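Local coordinates for extracellular solute-binding protein, family 5 (Chelativorans sp., PDB 6WM6), which binds EDTA in the periplasm and probably hands it to an ABC transporter for uptake, as a member of the family 5 solute-binding proteins, at residues Asp132-Phe137 / Met188-Ala193; Met309-Lys314 / Phe454-Asn459. One frame throughout, in Å; residues are numbered along the deposited sequence.

In the fold
The two contacts lie on opposite sides of the chain's centre, their own centres 39 Å apart and their nearest atoms about 20 Å apart, so neither touches the other. Both segments of contact 1 precede those of contact 2 along the chain. Contact 1 sets helix 131-141 against the loop that leads into helix 193-196. Contact 2, between 309-314 and 454-459, is a strand pairing inside a mixed sheet to which strands 407-410 and 524-537 also belong. They share no helix, strand or sheet: each independently holds together a different part of this periplasmic binding protein, one at a helix-loop junction, the other inside a sheet, though both fall in the one family 5 sequence range.

Contact 1: residues Asp132-Phe137 / Met188-Ala193; sequences DDFIYF and MFLYPA
D133 and A193 make the direct polar link between helix 131-141 and the loop 188-192, extended from F189 on, which runs into helix 193-196 with P192 at its N-cap position. The backbone N of A193 donates to D133 OD1 at 2.8 Å, meeting the oxygen nearly along its C-O axis with an N-H...O angle of 166°. The other oxygen, OD2, accepts from W123 NE1 and T130 N, so bonds at both oxygens fix the rotation of the carboxylate. A water adds a second bridge, donating to the helix carbonyl D133 O and accepting from Y191 N at 2.9 Å.

Apolar contacts flank these bonds. A193 CB lies 3.7 Å from Y136 CB, while the hydroxyl at the far end of Y136 is bonded to S205 OG. L190 divides its two methyls: CD1 reaches F134 CE1 at 3.8 Å, while CD2 lies near D133 O and F137 CB and over a face of the F134 ring.

Among the aromatic groups, F137 has CG anti to its backbone N (chi1 -172°), which carries the ring across to the loop. F137 CD1 comes to the edge of the Y191 ring, 4.1 Å from Y191 CD2, and H157 meets the F137 ring edge-to-face. Replacing F137 with an alanine would probably open a gap beside Y191 and strip the cover from a buried loop carbonyl. That carbonyl is F189 O, which has no hydrogen-bond partner in the model; it sits over the centre of the F137 ring, 3.2 Å above its plane.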
# COMPACT_ATOMS: atom_id res chain seq x y z
N ASP A 132 7.60 23.95 13.71
CA ASP A 132 6.73 24.61 12.73
C ASP A 132 6.29 23.62 11.66
O ASP A 132 5.15 23.65 11.17
CB ASP A 132 7.46 25.75 12.02
CG ASP A 132 7.66 26.97 12.87
OD1 ASP A 132 7.09 27.08 13.98
OD2 ASP A 132 8.42 27.86 12.40
N ASP A 133 7.19 22.72 11.27
CA ASP A 133 6.88 21.75 10.23
C ASP A 133 5.95 20.66 10.75
O ASP A 133 5.04 20.23 10.03
CB ASP A 133 8.19 21.18 9.68
CG ASP A 133 9.10 22.28 9.15
OD1 ASP A 133 8.61 23.11 8.35
OD2 ASP A 133 10.28 22.35 9.57
N PHE A 134 6.15 20.20 11.99
CA PHE A 134 5.21 19.25 12.58
C PHE A 134 3.82 19.89 12.69
O PHE A 134 2.82 19.26 12.36
CB PHE A 134 5.69 18.80 13.97
CG PHE A 134 6.76 17.73 13.94
CD1 PHE A 134 8.04 18.02 13.50
CD2 PHE A 134 6.48 16.45 14.37
CE1 PHE A 134 9.02 17.02 13.48
CE2 PHE A 134 7.45 15.45 14.36
CZ PHE A 134 8.72 15.75 13.91
N ILE A 135 3.75 21.14 13.16
CA ILE A 135 2.47 21.80 13.38
C ILE A 135 1.74 22.02 12.06
O ILE A 135 0.53 21.76 11.97
CB ILE A 135 2.68 23.11 14.17
CG1 ILE A 135 3.05 22.75 15.61
CG2 ILE A 135 1.43 23.96 14.15
CD1 ILE A 135 3.62 23.90 16.41
N TYR A 136 2.45 22.46 11.02
CA TYR A 136 1.81 22.63 9.72
C TYR A 136 1.21 21.32 9.25
O TYR A 136 0.03 21.26 8.85
CB TYR A 136 2.79 23.19 8.69
CG TYR A 136 2.22 23.27 7.29
CD1 TYR A 136 1.51 24.40 6.89
CD2 TYR A 136 2.37 22.24 6.38
CE1 TYR A 136 0.97 24.49 5.60
CE2 TYR A 136 1.83 22.31 5.11
CZ TYR A 136 1.13 23.44 4.73
OH TYR A 136 0.61 23.48 3.46
N PHE A 137 1.98 20.24 9.28
CA PHE A 137 1.46 18.99 8.76
C PHE A 137 0.25 18.51 9.56
O PHE A 137 -0.77 18.10 8.98
CB PHE A 137 2.54 17.91 8.74
CG PHE A 137 2.11 16.66 8.04
CD1 PHE A 137 1.71 16.70 6.71
CD2 PHE A 137 2.07 15.44 8.69
CE1 PHE A 137 1.31 15.57 6.04
CE2 PHE A 137 1.67 14.29 8.03
CZ PHE A 137 1.29 14.35 6.70
N MET A 188 4.93 11.03 8.96
CA MET A 188 5.78 10.26 8.06
C MET A 188 6.20 11.07 6.85
O MET A 188 7.11 10.65 6.12
CB MET A 188 5.11 8.96 7.64
CG MET A 188 6.08 7.99 6.96
SD MET A 188 5.46 6.32 6.71
CE MET A 188 5.43 5.73 8.39
N PHE A 189 5.54 12.20 6.59
CA PHE A 189 5.86 13.06 5.46
C PHE A 189 5.76 14.49 5.95
O PHE A 189 4.66 14.96 6.26
CB PHE A 189 4.90 12.82 4.30
CG PHE A 189 4.84 11.38 3.87
CD1 PHE A 189 5.79 10.85 3.03
CD2 PHE A 189 3.82 10.57 4.33
CE1 PHE A 189 5.73 9.50 2.66
CE2 PHE A 189 3.76 9.22 3.96
CZ PHE A 189 4.72 8.71 3.12
N LEU A 190 6.88 15.19 6.04
CA LEU A 190 6.93 16.57 6.49
C LEU A 190 7.25 17.50 5.33
O LEU A 190 8.07 17.17 4.47
CB LEU A 190 7.98 16.74 7.60
CG LEU A 190 7.66 16.03 8.91
CD1 LEU A 190 8.85 16.08 9.84
CD2 LEU A 190 6.44 16.67 9.56
N TYR A 191 6.62 18.67 5.33
CA TYR A 191 6.73 19.68 4.29
C TYR A 191 7.22 20.99 4.89
O TYR A 191 7.00 21.27 6.07
CB TYR A 191 5.38 19.84 3.57
CG TYR A 191 4.99 18.55 2.89
CD1 TYR A 191 5.45 18.25 1.61
CD2 TYR A 191 4.25 17.57 3.55
CE1 TYR A 191 5.16 17.06 0.99
CE2 TYR A 191 3.95 16.36 2.93
CZ TYR A 191 4.41 16.12 1.65
OH TYR A 191 4.14 14.89 1.03
N PRO A 192 7.90 21.83 4.09
CA PRO A 192 8.50 23.05 4.66
C PRO A 192 7.48 24.15 4.95
O PRO A 192 7.04 24.89 4.05
CB PRO A 192 9.52 23.47 3.59
CG PRO A 192 8.92 22.94 2.31
CD PRO A 192 8.32 21.61 2.70
N ALA A 193 7.15 24.30 6.23
CA ALA A 193 6.12 25.26 6.64
C ALA A 193 6.51 26.68 6.28
O ALA A 193 5.65 27.47 5.89
CB ALA A 193 5.89 25.15 8.15
O HOH W 1 4.91 20.00 7.24

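Contact 2: residues Met309-Lys314 / Phe454-Asn459; sequences MGLNSK and FDLHLN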
# COMPACT_ATOMS: atom_id res chain seq x y z
N MET A 309 -11.44 -11.08 -3.73
CA MET A 309 -12.69 -10.94 -4.46
C MET A 309 -13.71 -10.34 -3.50
O MET A 309 -14.02 -10.93 -2.46
CB MET A 309 -13.21 -12.26 -4.99
CG MET A 309 -14.39 -12.03 -5.93
SD MET A 309 -15.14 -13.55 -6.53
CE MET A 309 -15.84 -14.22 -5.02
N GLY A 310 -14.25 -9.18 -3.86
CA GLY A 310 -15.31 -8.58 -3.09
C GLY A 310 -16.66 -8.94 -3.68
O GLY A 310 -16.80 -9.19 -4.88
N LEU A 311 -17.67 -8.99 -2.82
CA LEU A 311 -19.01 -9.42 -3.18
C LEU A 311 -19.97 -8.30 -2.78
O LEU A 311 -19.88 -7.76 -1.68
CB LEU A 311 -19.39 -10.73 -2.49
CG LEU A 311 -18.44 -11.90 -2.77
CD1 LEU A 311 -17.31 -11.95 -1.75
CD2 LEU A 311 -19.20 -13.23 -2.76
N ASN A 312 -20.87 -7.95 -3.70
CA ASN A 312 -21.74 -6.79 -3.48
C ASN A 312 -22.88 -7.17 -2.54
O ASN A 312 -23.94 -7.64 -2.95
CB ASN A 312 -22.28 -6.33 -4.82
CG ASN A 312 -23.07 -5.06 -4.71
OD1 ASN A 312 -23.36 -4.60 -3.60
ND2 ASN A 312 -23.38 -4.47 -5.84
N SER A 313 -22.69 -6.93 -1.24
CA SER A 313 -23.71 -7.25 -0.26
C SER A 313 -24.81 -6.20 -0.22
O SER A 313 -25.83 -6.42 0.46
CB SER A 313 -23.14 -7.41 1.15
OG SER A 313 -22.83 -6.16 1.75
N LYS A 314 -24.62 -5.08 -0.92
CA LYS A 314 -25.60 -3.98 -0.86
C LYS A 314 -26.75 -4.18 -1.83
O LYS A 314 -27.86 -3.69 -1.56
CB LYS A 314 -24.93 -2.65 -1.18
CG LYS A 314 -23.86 -2.22 -0.21
CD LYS A 314 -23.27 -0.88 -0.65
CE LYS A 314 -21.93 -0.61 -0.00
NZ LYS A 314 -21.40 0.71 -0.42
N PHE A 454 -21.90 -3.84 -10.25
CA PHE A 454 -21.08 -5.04 -10.14
C PHE A 454 -21.75 -6.01 -9.19
O PHE A 454 -22.55 -5.63 -8.33
CB PHE A 454 -19.64 -4.75 -9.64
CG PHE A 454 -19.55 -4.53 -8.16
CD1 PHE A 454 -20.03 -3.36 -7.59
CD2 PHE A 454 -19.01 -5.48 -7.33
CE1 PHE A 454 -19.96 -3.14 -6.24
CE2 PHE A 454 -18.94 -5.28 -5.96
CZ PHE A 454 -19.41 -4.11 -5.41
N ASP A 455 -21.38 -7.28 -9.30
CA ASP A 455 -21.71 -8.29 -8.30
C ASP A 455 -20.50 -8.84 -7.59
O ASP A 455 -20.54 -9.07 -6.37
CB ASP A 455 -22.49 -9.43 -8.98
CG ASP A 455 -23.72 -8.94 -9.70
OD1 ASP A 455 -24.58 -8.31 -9.03
OD2 ASP A 455 -23.83 -9.09 -10.93
N LEU A 456 -19.40 -9.04 -8.33
CA LEU A 456 -18.14 -9.54 -7.80
C LEU A 456 -17.04 -8.65 -8.37
O LEU A 456 -17.15 -8.14 -9.48
CB LEU A 456 -17.90 -10.98 -8.26
CG LEU A 456 -18.99 -12.00 -7.89
CD1 LEU A 456 -18.72 -13.33 -8.62
CD2 LEU A 456 -19.03 -12.23 -6.41
N HIS A 457 -15.99 -8.44 -7.58
CA HIS A 457 -14.89 -7.56 -8.01
C HIS A 457 -13.56 -8.10 -7.51
O HIS A 457 -13.41 -8.33 -6.30
CB HIS A 457 -15.10 -6.13 -7.49
CG HIS A 457 -14.06 -5.15 -7.94
ND1 HIS A 457 -14.01 -4.66 -9.21
CD2 HIS A 457 -13.02 -4.59 -7.28
CE1 HIS A 457 -13.00 -3.80 -9.32
NE2 HIS A 457 -12.39 -3.73 -8.15
N LEU A 458 -12.61 -8.32 -8.43
CA LEU A 458 -11.27 -8.77 -8.09
C LEU A 458 -10.32 -7.58 -8.12
O LEU A 458 -10.26 -6.87 -9.12
CB LEU A 458 -10.78 -9.80 -9.10
CG LEU A 458 -11.34 -11.19 -9.05
CD1 LEU A 458 -11.03 -11.93 -10.35
CD2 LEU A 458 -10.75 -11.95 -7.88
N ASN A 459 -9.59 -7.38 -7.04
CA ASN A 459 -8.65 -6.25 -6.95
C ASN A 459 -7.67 -6.60 -5.82
O ASN A 459 -7.57 -7.76 -5.40
CB ASN A 459 -9.44 -4.95 -6.74
CG ASN A 459 -8.75 -3.72 -7.30
OD1 ASN A 459 -7.53 -3.57 -7.22
ND2 ASN A 459 -9.56 -2.82 -7.85
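N312 grips the other segment twice, through backbone and side chain. Its ND2 donates to F454 O at 2.9 Å in an almost straight bond, 177° at the hydrogen, with the acceptor in the amide plane; ND2 also donates to S451 O, its stronger partner, outside the two segments. Its backbone N donates to D455 O, also at 2.9 Å. On the other side of the amide, OD1 accepts from K314 N, closing an Asx turn that helps fix the amide's rotation. Two further backbone bonds join G310 and H457: G310 N to H457 O at 2.7 Å, and H457 N back to G310 O.

This is antiparallel beta pairing within the mixed sheet. G310 and H457 form the hydrogen-bonded pair, between the non-hydrogen-bonded pairs M309-L458 and L311-L456. CA-H...O contacts, among them L456 CA to G310 O at 3.2 Å, supplement the ladder.

Past the strand ends, the N312 amide stacks on the F454 ring, their planes 10° apart, and N312 CB lies over the same ring, offset toward its rim, in a CH-pi contact 4.0 Å from the F454 ring centroid. With chi1 at 78°, F454 CG lies between its backbone N and carbonyl carbon, turning the ring toward N312.

On the face carrying M309, L311, L456 and L458, L456 CD2 packs alongside L311 CG at 3.7 Å. The M309 chain bends at its thioether, so that SD and CE cross L456 while CB meets L458 CD2. Helix 321-330 touches M309 and L311, and helix 416-429 reaches M309 and L458 through I425.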